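Local structure of Serine/threonine-protein kinase PknI (Mycobacterium tuberculosis, 5XLM) at residues I42-S47 / Q134-R139; W65-T70 / G176-A181. The protein is a membrane-spanning serine/threonine kinase that slows mycobacterial growth inside the infected host, and this chain is its extracellular sensor domain. All coordinates share one frame; numbering follows the deposited sequence.

Contact 1. Residues I42-S47 / Q134-R139; sequences IEIQRS and QLLALR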
loop_
_atom_site.group_PDB
_atom_site.type_symbol
_atom_site.label_atom_id
_atom_site.label_comp_id
_atom_site.label_asym_id
_atom_site.label_seq_id
_atom_site.Cartn_x
_atom_site.Cartn_y
_atom_site.Cartn_z
ATOM N N ILE A 42 -4.119 6.478 0.321
ATOM C CA ILE A 42 -3.086 5.914 1.181
ATOM C C ILE A 42 -2.213 7.054 1.683
ATOM O O ILE A 42 -1.666 7.826 0.887
ATOM C CB ILE A 42 -2.246 4.859 0.447
ATOM C CG1 ILE A 42 -3.136 3.711 -0.032
ATOM C CG2 ILE A 42 -1.132 4.342 1.349
ATOM C CD1 ILE A 42 -2.377 2.579 -0.696
ATOM N N GLU A 43 -2.088 7.163 3.001
ATOM C CA GLU A 43 -1.244 8.169 3.634
ATOM C C GLU A 43 -0.034 7.470 4.239
ATOM O O GLU A 43 -0.172 6.672 5.171
ATOM C CB GLU A 43 -2.013 8.950 4.696
ATOM C CG GLU A 43 -1.206 10.081 5.322
ATOM C CD GLU A 43 -1.982 10.846 6.379
ATOM O OE1 GLU A 43 -2.637 10.201 7.226
ATOM O OE2 GLU A 43 -1.945 12.093 6.355
ATOM N N ILE A 44 1.145 7.763 3.698
ATOM C CA ILE A 44 2.404 7.289 4.261
ATOM C C ILE A 44 2.894 8.363 5.225
ATOM O O ILE A 44 3.396 9.407 4.803
ATOM C CB ILE A 44 3.435 6.999 3.164
ATOM C CG1 ILE A 44 2.877 5.978 2.173
ATOM C CG2 ILE A 44 4.730 6.484 3.769
ATOM C CD1 ILE A 44 2.560 4.634 2.796
ATOM N N GLN A 45 2.744 8.108 6.525
ATOM C CA GLN A 45 2.978 9.126 7.550
ATOM C C GLN A 45 4.455 9.132 7.933
ATOM O O GLN A 45 4.872 8.612 8.971
ATOM C CB GLN A 45 2.075 8.880 8.750
ATOM C CG GLN A 45 0.603 8.846 8.387
ATOM C CD GLN A 45 -0.273 8.456 9.554
ATOM O OE1 GLN A 45 0.177 7.794 10.490
ATOM N NE2 GLN A 45 -1.535 8.869 9.511
ATOM N N ARG A 46 5.257 9.760 7.070
ATOM C CA ARG A 46 6.699 9.839 7.268
ATOM C C ARG A 46 7.095 10.724 8.443
ATOM O O ARG A 46 8.265 10.705 8.841
ATOM C CB ARG A 46 7.376 10.334 5.986
ATOM C CG ARG A 46 7.746 9.219 5.013
ATOM C CD ARG A 46 8.305 9.763 3.704
ATOM N NE ARG A 46 8.806 8.693 2.845
ATOM C CZ ARG A 46 8.067 8.042 1.950
ATOM N NH1 ARG A 46 8.608 7.080 1.216
ATOM N NH2 ARG A 46 6.788 8.355 1.788
ATOM N N SER A 47 6.160 11.487 9.014
ATOM C CA SER A 47 6.460 12.235 10.228
ATOM C C SER A 47 6.601 11.333 11.445
ATOM O O SER A 47 6.989 11.820 12.512
ATOM C CB SER A 47 5.377 13.280 10.492
ATOM O OG SER A 47 4.112 12.670 10.684
ATOM N N GLN A 134 11.191 -3.397 0.623
ATOM C CA GLN A 134 10.113 -2.514 1.044
ATOM C C GLN A 134 8.773 -3.174 0.765
ATOM O O GLN A 134 8.556 -3.732 -0.316
ATOM C CB GLN A 134 10.199 -1.160 0.333
ATOM C CG GLN A 134 11.571 -0.520 0.430
ATOM C CD GLN A 134 11.579 0.929 -0.016
ATOM O OE1 GLN A 134 10.552 1.468 -0.430
ATOM N NE2 GLN A 134 12.742 1.568 0.071
ATOM N N LEU A 135 7.881 -3.118 1.750
ATOM C CA LEU A 135 6.548 -3.679 1.602
ATOM C C LEU A 135 5.561 -2.825 2.379
ATOM O O LEU A 135 5.936 -2.076 3.286
ATOM C CB LEU A 135 6.490 -5.141 2.071
ATOM C CG LEU A 135 6.968 -5.521 3.478
ATOM C CD1 LEU A 135 5.913 -5.252 4.547
ATOM C CD2 LEU A 135 7.385 -6.984 3.502
ATOM N N LEU A 136 4.290 -2.955 2.016
ATOM C CA LEU A 136 3.196 -2.281 2.698
ATOM C C LEU A 136 2.313 -3.320 3.373
ATOM O O LEU A 136 1.906 -4.302 2.742
ATOM C CB LEU A 136 2.371 -1.442 1.721
ATOM C CG LEU A 136 1.217 -0.650 2.337
ATOM C CD1 LEU A 136 1.738 0.327 3.378
ATOM C CD2 LEU A 136 0.422 0.077 1.263
ATOM N N ALA A 137 2.030 -3.110 4.653
ATOM C CA ALA A 137 1.094 -3.941 5.396
ATOM C C ALA A 137 -0.090 -3.079 5.797
ATOM O O ALA A 137 0.093 -1.977 6.322
ATOM C CB ALA A 137 1.750 -4.562 6.631
ATOM N N LEU A 138 -1.298 -3.571 5.532
ATOM C CA LEU A 138 -2.526 -2.857 5.862
ATOM C C LEU A 138 -3.458 -3.801 6.602
ATOM O O LEU A 138 -3.853 -4.840 6.060
ATOM C CB LEU A 138 -3.204 -2.305 4.605
ATOM C CG LEU A 138 -2.468 -1.177 3.885
ATOM C CD1 LEU A 138 -3.237 -0.757 2.649
ATOM C CD2 LEU A 138 -2.255 0.005 4.820
ATOM N N ARG A 139 -3.809 -3.442 7.834
ATOM C CA ARG A 139 -4.671 -4.274 8.654
ATOM C C ARG A 139 -6.078 -3.705 8.656
ATOM O O ARG A 139 -6.258 -2.527 9.003
ATOM C CB ARG A 139 -4.133 -4.368 10.077
ATOM C CG ARG A 139 -2.812 -5.110 10.171
ATOM C CD ARG A 139 -1.642 -4.182 10.452
ATOM N NE ARG A 139 -0.359 -4.863 10.289
ATOM C CZ ARG A 139 0.816 -4.344 10.634
ATOM N NH1 ARG A 139 0.872 -3.136 11.175
ATOM N NH2 ARG A 139 1.934 -5.036 10.443
#
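Q45 NE2 donates to E43 OE1 at 2.9 Å, a nearly straight bond with an N-H...O angle of 172°. The oxygen lies in the plane of the Q45 amide, yet the donor meets E43 from well above its carboxylate plane, 53° out. A second partner, K48 NZ, is hydrogen-bonded to Q45 OE1, so both ends of the amide are held. Q45 is also the centre of an inverse gamma turn, and R46 N bonds to I44 O.

Across to 134-139 the contact is purely apolar. L136 offers both methyls: its CD2 meets I42 CD1 methyl to methyl at 4.2 Å, and its CD1 faces I44 CD1 at 4.4 Å. With chi2 at -176°, I42 holds CD1 extended, so that it ends against the L136 methyl; in I44 the same carbon folds back, and it is that folded tip that approaches the leucine. No hydrogen bond joins the two segments, whose nearest CA pair, I44 and L136, stands 9.7 Å apart. L136 N is hydrogen-bonded to S111 OG on the adjacent strand 108-117. Strands 38-51 and 131-140, not neighbours in the sheet, thus meet by side chains across the core of a closed antiparallel beta barrel.

Contact 2. Residues W65-T70 / G176-A181; sequences WWAFRT and GDLPPA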
loop_
_atom_site.group_PDB
_atom_site.type_symbol
_atom_site.label_atom_id
_atom_site.label_comp_id
_atom_site.label_asym_id
_atom_site.label_seq_id
_atom_site.Cartn_x
_atom_site.Cartn_y
_atom_site.Cartn_z
ATOM N N TRP A 65 -3.396 8.334 -4.138
ATOM C CA TRP A 65 -4.692 7.738 -4.426
ATOM C C TRP A 65 -4.534 6.551 -5.362
ATOM O O TRP A 65 -3.738 6.587 -6.306
ATOM C CB TRP A 65 -5.652 8.771 -5.023
ATOM C CG TRP A 65 -6.241 9.657 -3.973
ATOM C CD1 TRP A 65 -7.463 9.522 -3.380
ATOM C CD2 TRP A 65 -5.623 10.796 -3.366
ATOM N NE1 TRP A 65 -7.650 10.518 -2.452
ATOM C CE2 TRP A 65 -6.533 11.311 -2.422
ATOM C CE3 TRP A 65 -4.391 11.437 -3.535
ATOM C CZ2 TRP A 65 -6.252 12.436 -1.651
ATOM C CZ3 TRP A 65 -4.112 12.554 -2.765
ATOM C CH2 TRP A 65 -5.039 13.042 -1.835
ATOM N N TRP A 66 -5.301 5.498 -5.088
ATOM C CA TRP A 66 -5.168 4.229 -5.783
ATOM C C TRP A 66 -6.547 3.668 -6.094
ATOM O O TRP A 66 -7.512 3.903 -5.361
ATOM C CB TRP A 66 -4.368 3.220 -4.947
ATOM C CG TRP A 66 -3.003 3.707 -4.562
ATOM C CD1 TRP A 66 -2.694 4.571 -3.551
ATOM C CD2 TRP A 66 -1.762 3.353 -5.180
ATOM N NE1 TRP A 66 -1.337 4.781 -3.505
ATOM C CE2 TRP A 66 -0.741 4.042 -4.493
ATOM C CE3 TRP A 66 -1.414 2.517 -6.246
ATOM C CZ2 TRP A 66 0.602 3.925 -4.841
ATOM C CZ3 TRP A 66 -0.078 2.401 -6.589
ATOM C CH2 TRP A 66 0.914 3.101 -5.889
ATOM N N ALA A 67 -6.630 2.926 -7.193
ATOM C CA ALA A 67 -7.839 2.206 -7.573
ATOM C C ALA A 67 -7.610 0.728 -7.278
ATOM O O ALA A 67 -6.795 0.075 -7.937
ATOM C CB ALA A 67 -8.173 2.440 -9.045
ATOM N N PHE A 68 -8.315 0.211 -6.277
ATOM C CA PHE A 68 -8.154 -1.162 -5.821
ATOM C C PHE A 68 -9.222 -2.061 -6.430
ATOM O O PHE A 68 -10.384 -1.664 -6.559
ATOM C CB PHE A 68 -8.235 -1.244 -4.293
ATOM C CG PHE A 68 -6.916 -1.071 -3.593
ATOM C CD1 PHE A 68 -6.227 -2.171 -3.108
ATOM C CD2 PHE A 68 -6.373 0.191 -3.403
ATOM C CE1 PHE A 68 -5.017 -2.018 -2.455
ATOM C CE2 PHE A 68 -5.163 0.349 -2.751
ATOM C CZ PHE A 68 -4.485 -0.757 -2.277
ATOM N N ARG A 69 -8.821 -3.276 -6.798
ATOM C CA ARG A 69 -9.756 -4.332 -7.155
ATOM C C ARG A 69 -9.253 -5.635 -6.547
ATOM O O ARG A 69 -8.042 -5.866 -6.463
ATOM C CB ARG A 69 -9.923 -4.454 -8.680
ATOM C CG ARG A 69 -8.925 -5.370 -9.352
ATOM C CD ARG A 69 -8.873 -5.173 -10.859
ATOM N NE ARG A 69 -9.981 -5.802 -11.573
ATOM C CZ ARG A 69 -10.777 -5.164 -12.426
ATOM N NH1 ARG A 69 -10.585 -3.876 -12.682
ATOM N NH2 ARG A 69 -11.757 -5.817 -13.033
ATOM N N THR A 70 -10.184 -6.473 -6.100
ATOM C CA THR A 70 -9.854 -7.692 -5.375
ATOM C C THR A 70 -10.522 -8.888 -6.038
ATOM O O THR A 70 -11.679 -8.808 -6.460
ATOM C CB THR A 70 -10.287 -7.593 -3.903
ATOM O OG1 THR A 70 -9.563 -6.536 -3.259
ATOM C CG2 THR A 70 -10.022 -8.898 -3.166
ATOM N N GLY A 176 -15.206 6.386 -1.984
ATOM C CA GLY A 176 -16.182 6.045 -2.998
ATOM C C GLY A 176 -15.744 4.881 -3.877
ATOM O O GLY A 176 -14.803 4.144 -3.581
ATOM N N ASP A 177 -16.457 4.741 -4.992
ATOM C CA ASP A 177 -16.258 3.625 -5.902
ATOM C C ASP A 177 -15.053 3.872 -6.807
ATOM O O ASP A 177 -14.357 4.888 -6.710
ATOM C CB ASP A 177 -17.517 3.388 -6.731
ATOM C CG ASP A 177 -18.767 3.284 -5.879
ATOM O OD1 ASP A 177 -18.654 2.900 -4.696
ATOM O OD2 ASP A 177 -19.863 3.588 -6.396
ATOM N N LEU A 178 -14.806 2.919 -7.708
ATOM C CA LEU A 178 -13.705 3.032 -8.647
ATOM C C LEU A 178 -13.945 4.188 -9.613
ATOM O O LEU A 178 -15.085 4.608 -9.826
ATOM C CB LEU A 178 -13.539 1.732 -9.431
ATOM C CG LEU A 178 -12.985 0.513 -8.696
ATOM C CD1 LEU A 178 -13.179 -0.731 -9.540
ATOM C CD2 LEU A 178 -11.514 0.718 -8.374
ATOM N N PRO A 179 -12.881 4.725 -10.205
ATOM C CA PRO A 179 -13.048 5.656 -11.323
ATOM C C PRO A 179 -13.440 4.900 -12.578
ATOM O O PRO A 179 -12.642 4.116 -13.115
ATOM C CB PRO A 179 -11.658 6.298 -11.472
ATOM C CG PRO A 179 -10.890 5.898 -10.246
ATOM C CD PRO A 179 -11.472 4.597 -9.803
ATOM N N PRO A 180 -14.662 5.103 -13.081
ATOM C CA PRO A 180 -15.124 4.323 -14.244
ATOM C C PRO A 180 -14.273 4.506 -15.491
ATOM O O PRO A 180 -14.452 3.753 -16.454
ATOM C CB PRO A 180 -16.552 4.840 -14.468
ATOM C CG PRO A 180 -16.956 5.438 -13.152
ATOM C CD PRO A 180 -15.702 6.015 -12.576
ATOM N N ALA A 181 -13.353 5.471 -15.501
ATOM C CA ALA A 181 -12.472 5.649 -16.646
ATOM C C ALA A 181 -11.248 4.745 -16.576
ATOM O O ALA A 181 -10.753 4.303 -17.619
ATOM C CB ALA A 181 -12.040 7.110 -16.757
#
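A67 is where the strand first meets the loop. Its CB points at the incoming chain and takes two carbons at once, L178 CD2 at 3.8 Å and P179 CD at 4.0 Å. With only a methyl on the A67 side, the CA atoms of A67 and L178 are 6.0 Å apart. T82 on the neighbouring strand and V184, further along the loop, also touch A67, so its methyl is buried.

F68 comes next and contributes its backbone: the carbonyl O sits 3.2 Å from L178 CD2, a tight approach of a methyl to an oxygen and not a hydrogen bond. L178 CG lies farther from F68 O, at 4.0 Å. The leucine gets there by setting CG anti to its own carbonyl carbon (chi1 -71°), which lets the branched end lean over the strand between A67 and F68. The F68 ring leads the other way, packing edge-to-face with Y40 and touching F100 and M102. W66 and F68 send their rings into the interior of this antiparallel beta barrel, while A67, on the other face, receives the tail that follows strand 165-174. Nearby, D177 O accepts a bond from T39 OG1, and D177 OD1 forms a salt bridge with R174 at the end of that strand.

R69 runs beside the same tail, with V184 and P187 against its side chain. At T70 the hold passes to the segment before the first strand, where D37 OD1 takes the backbone N-H and L36 O bonds to the hydroxyl.

From the N terminus the chain passes 42-47, then 65-70 on the adjacent strand, then 134-139, and finally 176-181. The pairings therefore cross: contact 1 closes a loop of 86 residues that contains the first half of contact 2, and contact 2 closes one of 105 residues that contains the second half of contact 1. Contact 1 ties strand 38-51 to strand 131-140 through the barrel interior, whereas contact 2 brings the segment after strand 165-174 against strand 62-72. Their centres are 19 Å apart, but I42 bridges them, its CD1 lying 3.5 Å from W66 CD1 and 4.1 Å from F68 CE2.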